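Local coordinates for hypothetical protein aq_1494 (Aquifex aeolicus, PDB 2EGR), which is probably an esterase or thioesterase of the 4-hydroxybenzoyl-CoA thioesterase family, likely acting on fatty acyl-CoA, at residues Glu80-Ile92 with Asn104-Ile118. Residues are numbered along the deposited sequence; the frame is centred on the assembly and turned at random.
Sequences EELSRFTFTFSYI and NTKHCMVKNGKIVSI
Phe-87 and His-107 pair through two backbone hydrogen bonds, His-107 N to Phe-87 O at 2.8 Å and Phe-87 N to His-107 O at 3.0 Å. Phe-89 and Thr-105 repeat the pattern in both directions, with Lys-106 set against Thr-88 in the non-hydrogen-bonded position between them. Beyond this pairing, Ile-118 N gives an almost straight bond (169°) to Arg-84 O at 2.8 Å, and one water donates to both Arg-84 O and Ile-118 O, so the carbonyl of Arg-84 is held twice. At the other end the Tyr-91 and Thr-105 hydroxyls are hydrogen-bonded, although the place of Thr-105 OG1 is less certain; Arg-33 of helix 22-39 also bonds Tyr-91 OH. Strands 86-95 and 98-111 form an antiparallel hairpin in the curved sheet of the hotdog fold, and the directions of 86-92 and 104-111 differ by 157°. One face, bearing Phe-87, Phe-89, Thr-105 and His-107, turns inward to Arg-33 and to Leu-56 of strand 52-63; the other carries Thr-86, Thr-88 and Lys-106. Phe-87 has CG wedged between its backbone N and carbonyl carbon (chi1 56°), which carries the ring across the strand boundary over His-107 CB, a CH-pi contact 3.8 Å from the ring centroid. Ile-118 CD1 meets the edge of the same ring, 3.7 Å from CD2. A serine in place of Phe-87 would probably leave His-107 CB and Ile-118 CD1 without their aromatic partner and open a gap beside Leu-126 of helix 120-126. On the opposite face the extended Lys-106 chain runs past Thr-88 OG1 to bring CE 3.6 Å from Thr-86 OG1. Near the Arg-84 carbonyl, Ser-117 CB sits over one face of the Phe-85 ring, while Val-116 O approaches its edge, 3.6 Å from CD1.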
loop_
_atom_site.group_PDB
_atom_site.type_symbol
_atom_site.label_atom_id
_atom_site.label_comp_id
_atom_site.label_asym_id
_atom_site.label_seq_id
_atom_site.Cartn_x
_atom_site.Cartn_y
_atom_site.Cartn_z
ATOM N N GLU A 80 20.832 17.990 3.239
ATOM C CA GLU A 80 22.222 17.538 3.264
ATOM C C GLU A 80 23.028 18.173 2.167
ATOM O O GLU A 80 24.222 18.392 2.318
ATOM C CB GLU A 80 22.302 16.008 3.129
ATOM C CG GLU A 80 21.951 15.237 4.397
ATOM C CD GLU A 80 22.787 15.630 5.595
ATOM O OE1 GLU A 80 23.889 16.195 5.406
ATOM O OE2 GLU A 80 22.343 15.391 6.732
ATOM N N GLU A 81 22.378 18.456 1.051
ATOM C CA GLU A 81 23.065 18.951 -0.124
ATOM C C GLU A 81 22.075 19.677 -1.007
ATOM O O GLU A 81 20.911 19.270 -1.125
ATOM C CB GLU A 81 23.764 17.808 -0.883
ATOM C CG GLU A 81 24.849 18.277 -1.863
ATOM C CD GLU A 81 24.301 18.602 -3.257
ATOM O OE1 GLU A 81 23.066 18.499 -3.450
ATOM O OE2 GLU A 81 25.100 18.957 -4.164
ATOM N N LEU A 82 22.539 20.780 -1.596
ATOM C CA LEU A 82 21.733 21.570 -2.520
ATOM C C LEU A 82 22.613 22.126 -3.643
ATOM O O LEU A 82 23.440 23.013 -3.404
ATOM C CB LEU A 82 21.002 22.700 -1.762
ATOM C CG LEU A 82 20.003 23.615 -2.482
ATOM C CD1 LEU A 82 18.786 22.855 -3.014
ATOM C CD2 LEU A 82 19.563 24.783 -1.568
ATOM N N SER A 83 22.435 21.612 -4.860
ATOM C CA SER A 83 23.209 22.083 -6.017
ATOM C C SER A 83 22.301 22.730 -7.047
ATOM O O SER A 83 21.103 22.872 -6.820
ATOM C CB SER A 83 24.010 20.939 -6.649
ATOM O OG SER A 83 23.186 20.072 -7.424
ATOM N N ARG A 84 22.866 23.139 -8.181
ATOM C CA ARG A 84 22.063 23.758 -9.228
ATOM C C ARG A 84 20.867 22.880 -9.604
ATOM O O ARG A 84 19.750 23.379 -9.779
ATOM C CB ARG A 84 22.903 24.072 -10.478
ATOM C CG ARG A 84 22.184 25.021 -11.407
ATOM C CD ARG A 84 22.915 25.327 -12.709
ATOM N NE ARG A 84 22.025 26.110 -13.568
ATOM C CZ ARG A 84 22.084 26.163 -14.896
ATOM N NH1 ARG A 84 23.003 25.473 -15.561
ATOM N NH2 ARG A 84 21.206 26.906 -15.561
ATOM N N PHE A 85 21.103 21.573 -9.701
ATOM C CA PHE A 85 20.099 20.657 -10.239
ATOM C C PHE A 85 19.440 19.696 -9.251
ATOM O O PHE A 85 18.342 19.209 -9.526
ATOM C CB PHE A 85 20.695 19.849 -11.398
ATOM C CG PHE A 85 20.937 20.657 -12.638
ATOM C CD1 PHE A 85 19.885 20.976 -13.494
ATOM C CD2 PHE A 85 22.217 21.098 -12.950
ATOM C CE1 PHE A 85 20.110 21.735 -14.641
ATOM C CE2 PHE A 85 22.443 21.857 -14.093
ATOM C CZ PHE A 85 21.396 22.167 -14.937
ATOM N N THR A 86 20.119 19.399 -8.145
ATOM C CA THR A 86 19.694 18.340 -7.221
ATOM C C THR A 86 19.698 18.788 -5.759
ATOM O O THR A 86 20.302 19.806 -5.423
ATOM C CB THR A 86 20.591 17.054 -7.340
ATOM O OG1 THR A 86 21.848 17.263 -6.697
ATOM C CG2 THR A 86 20.813 16.642 -8.804
ATOM N N PHE A 87 19.024 18.012 -4.904
ATOM C CA PHE A 87 19.126 18.158 -3.453
ATOM C C PHE A 87 18.957 16.817 -2.768
ATOM O O PHE A 87 18.330 15.906 -3.339
ATOM C CB PHE A 87 18.109 19.181 -2.912
ATOM C CG PHE A 87 16.668 18.877 -3.267
ATOM C CD1 PHE A 87 15.839 18.214 -2.360
ATOM C CD2 PHE A 87 16.132 19.308 -4.485
ATOM C CE1 PHE A 87 14.488 17.976 -2.681
ATOM C CE2 PHE A 87 14.793 19.056 -4.823
ATOM C CZ PHE A 87 13.969 18.386 -3.910
ATOM N N THR A 88 19.528 16.708 -1.572
ATOM C CA THR A 88 19.599 15.464 -0.783
ATOM C C THR A 88 19.099 15.732 0.632
ATOM O O THR A 88 19.586 16.658 1.306
ATOM C CB THR A 88 21.059 14.880 -0.730
ATOM O OG1 THR A 88 21.499 14.630 -2.059
ATOM C CG2 THR A 88 21.142 13.566 0.046
ATOM N N PHE A 89 18.102 14.954 1.068
ATOM C CA PHE A 89 17.681 14.974 2.452
ATOM C C PHE A 89 18.215 13.786 3.214
ATOM O O PHE A 89 18.339 12.685 2.649
ATOM C CB PHE A 89 16.140 14.952 2.581
ATOM C CG PHE A 89 15.461 16.204 2.123
ATOM C CD1 PHE A 89 15.552 17.379 2.860
ATOM C CD2 PHE A 89 14.671 16.192 0.978
ATOM C CE1 PHE A 89 14.874 18.541 2.428
ATOM C CE2 PHE A 89 13.989 17.341 0.546
ATOM C CZ PHE A 89 14.101 18.516 1.262
ATOM N N SER A 90 18.513 14.007 4.493
ATOM C CA SER A 90 18.775 12.929 5.433
ATOM C C SER A 90 17.636 12.859 6.443
ATOM O O SER A 90 16.920 13.850 6.673
ATOM C CB SER A 90 20.155 13.030 6.109
ATOM O OG SER A 90 20.164 13.883 7.237
ATOM N N TYR A 91 17.419 11.670 6.975
ATOM C CA TYR A 91 16.304 11.420 7.869
ATOM C C TYR A 91 16.813 10.553 8.987
ATOM O O TYR A 91 17.606 9.601 8.751
ATOM C CB TYR A 91 15.125 10.668 7.182
ATOM C CG TYR A 91 14.682 11.196 5.860
ATOM C CD1 TYR A 91 13.587 12.021 5.752
ATOM C CD2 TYR A 91 15.340 10.841 4.707
ATOM C CE1 TYR A 91 13.167 12.501 4.518
ATOM C CE2 TYR A 91 14.942 11.308 3.478
ATOM C CZ TYR A 91 13.872 12.143 3.382
ATOM O OH TYR A 91 13.499 12.556 2.158
ATOM N N ILE A 92 16.403 10.874 10.213
ATOM C CA ILE A 92 16.523 9.954 11.326
ATOM C C ILE A 92 15.140 9.701 11.921
ATOM O O ILE A 92 14.387 10.637 12.190
ATOM C CB ILE A 92 17.498 10.450 12.458
ATOM C CG1 ILE A 92 18.872 10.761 11.861
ATOM C CG2 ILE A 92 17.640 9.383 13.527
ATOM C CD1 ILE A 92 19.635 11.884 12.583
ATOM N N ASN A 104 18.266 8.447 3.570
ATOM C CA ASN A 104 18.524 9.583 2.726
ATOM C C ASN A 104 17.892 9.376 1.365
ATOM O O ASN A 104 17.710 8.208 0.924
ATOM C CB ASN A 104 20.031 9.880 2.644
ATOM C CG ASN A 104 20.843 8.745 2.020
ATOM O OD1 ASN A 104 20.930 8.646 0.802
ATOM N ND2 ASN A 104 21.511 7.956 2.855
ATOM N N THR A 105 17.560 10.494 0.737
ATOM C CA THR A 105 16.955 10.554 -0.582
ATOM C C THR A 105 17.555 11.714 -1.373
ATOM O O THR A 105 17.771 12.811 -0.837
ATOM C CB THR A 105 15.424 10.721 -0.523
ATOM O OG1 THR A 105 15.096 11.943 0.155
ATOM C CG2 THR A 105 14.766 9.533 0.215
ATOM N N LYS A 106 17.821 11.457 -2.653
ATOM C CA LYS A 106 18.327 12.481 -3.557
ATOM C C LYS A 106 17.332 12.710 -4.681
ATOM O O LYS A 106 16.716 11.746 -5.219
ATOM C CB LYS A 106 19.709 12.091 -4.090
ATOM C CG LYS A 106 20.287 13.083 -5.061
ATOM C CD LYS A 106 21.612 12.589 -5.629
ATOM C CE LYS A 106 22.379 13.745 -6.260
ATOM N NZ LYS A 106 23.474 13.221 -7.127
ATOM N N HIS A 107 17.161 13.982 -5.026
ATOM C CA HIS A 107 16.112 14.450 -5.925
ATOM C C HIS A 107 16.632 15.415 -6.978
ATOM O O HIS A 107 17.630 16.096 -6.784
ATOM C CB HIS A 107 15.006 15.176 -5.141
ATOM C CG HIS A 107 14.417 14.363 -4.033
ATOM N ND1 HIS A 107 15.002 14.270 -2.786
ATOM C CD2 HIS A 107 13.322 13.577 -3.995
ATOM C CE1 HIS A 107 14.284 13.468 -2.026
ATOM N NE2 HIS A 107 13.267 13.020 -2.741
ATOM N N CYS A 108 15.912 15.484 -8.073
ATOM C CA CYS A 108 16.143 16.495 -9.071
ATOM C C CYS A 108 14.783 16.995 -9.500
ATOM O O CYS A 108 13.760 16.578 -8.937
ATOM C CB CYS A 108 16.994 15.932 -10.220
ATOM S SG CYS A 108 16.188 14.715 -11.257
ATOM N N MET A 109 14.757 17.930 -10.448
ATOM C CA MET A 109 13.516 18.571 -10.836
ATOM C C MET A 109 13.307 18.594 -12.338
ATOM O O MET A 109 14.264 18.689 -13.125
ATOM C CB MET A 109 13.415 19.984 -10.248
ATOM C CG MET A 109 13.180 20.009 -8.733
ATOM S SD MET A 109 12.735 21.616 -8.058
ATOM C CE MET A 109 13.268 21.334 -6.421
ATOM N N VAL A 110 12.043 18.508 -12.723
ATOM C CA VAL A 110 11.665 18.346 -14.115
ATOM C C VAL A 110 10.542 19.312 -14.498
ATOM O O VAL A 110 9.573 19.517 -13.739
ATOM C CB VAL A 110 11.307 16.839 -14.405
ATOM C CG1 VAL A 110 10.327 16.674 -15.566
ATOM C CG2 VAL A 110 12.580 16.022 -14.620
ATOM N N LYS A 111 10.706 19.924 -15.669
ATOM C CA LYS A 111 9.679 20.756 -16.283
ATOM C C LYS A 111 9.714 20.570 -17.804
ATOM O O LYS A 111 10.800 20.562 -18.412
ATOM C CB LYS A 111 9.882 22.231 -15.916
ATOM C CG LYS A 111 8.620 23.071 -16.050
ATOM C CD LYS A 111 8.929 24.554 -16.049
ATOM C CE LYS A 111 7.657 25.373 -16.232
ATOM N NZ LYS A 111 7.936 26.835 -16.378
ATOM N N ASN A 112 8.525 20.425 -18.394
ATOM C CA ASN A 112 8.354 20.204 -19.839
ATOM C C ASN A 112 9.242 19.070 -20.370
ATOM O O ASN A 112 9.973 19.230 -21.370
ATOM C CB ASN A 112 8.576 21.506 -20.632
ATOM C CG ASN A 112 7.408 22.477 -20.513
ATOM O OD1 ASN A 112 6.244 22.109 -20.730
ATOM N ND2 ASN A 112 7.717 23.736 -20.182
ATOM N N GLY A 113 9.192 17.938 -19.667
ATOM C CA GLY A 113 9.961 16.746 -20.025
ATOM C C GLY A 113 11.473 16.862 -19.967
ATOM O O GLY A 113 12.171 15.934 -20.370
ATOM N N LYS A 114 11.992 17.993 -19.488
ATOM C CA LYS A 114 13.440 18.174 -19.333
ATOM C C LYS A 114 13.819 18.414 -17.875
ATOM O O LYS A 114 13.039 18.979 -17.107
ATOM C CB LYS A 114 13.963 19.344 -20.182
ATOM C CG LYS A 114 14.240 19.026 -21.654
ATOM C CD LYS A 114 13.213 19.708 -22.581
ATOM C CE LYS A 114 13.651 19.675 -24.051
ATOM N NZ LYS A 114 12.980 18.593 -24.826
ATOM N N ILE A 115 15.025 17.991 -17.510
ATOM C CA ILE A 115 15.617 18.346 -16.223
ATOM C C ILE A 115 15.872 19.865 -16.189
ATOM O O ILE A 115 16.519 20.413 -17.093
ATOM C CB ILE A 115 16.934 17.562 -15.969
ATOM C CG1 ILE A 115 16.647 16.064 -15.796
ATOM C CG2 ILE A 115 17.684 18.107 -14.721
ATOM C CD1 ILE A 115 17.866 15.171 -15.977
ATOM N N VAL A 116 15.344 20.541 -15.166
ATOM C CA VAL A 116 15.583 21.980 -14.988
ATOM C C VAL A 116 16.429 22.226 -13.746
ATOM O O VAL A 116 16.407 21.430 -12.813
ATOM C CB VAL A 116 14.263 22.813 -14.906
ATOM C CG1 VAL A 116 13.455 22.690 -16.202
ATOM C CG2 VAL A 116 13.413 22.425 -13.677
ATOM N N SER A 117 17.194 23.316 -13.737
ATOM C CA SER A 117 17.877 23.722 -12.514
ATOM C C SER A 117 16.800 24.158 -11.527
ATOM O O SER A 117 15.717 24.577 -11.934
ATOM C CB SER A 117 18.877 24.847 -12.783
ATOM O OG SER A 117 18.217 25.983 -13.314
ATOM N N ILE A 118 17.085 24.030 -10.239
ATOM C CA ILE A 118 16.091 24.305 -9.205
ATOM C C ILE A 118 15.753 25.803 -9.171
ATOM O O ILE A 118 16.648 26.615 -8.984
ATOM C CB ILE A 118 16.588 23.835 -7.815
ATOM C CG1 ILE A 118 16.882 22.324 -7.825
ATOM C CG2 ILE A 118 15.569 24.199 -6.734
ATOM C CD1 ILE A 118 17.694 21.877 -6.660
HETATM O O HOH W 1 19.415 26.159 -9.143
#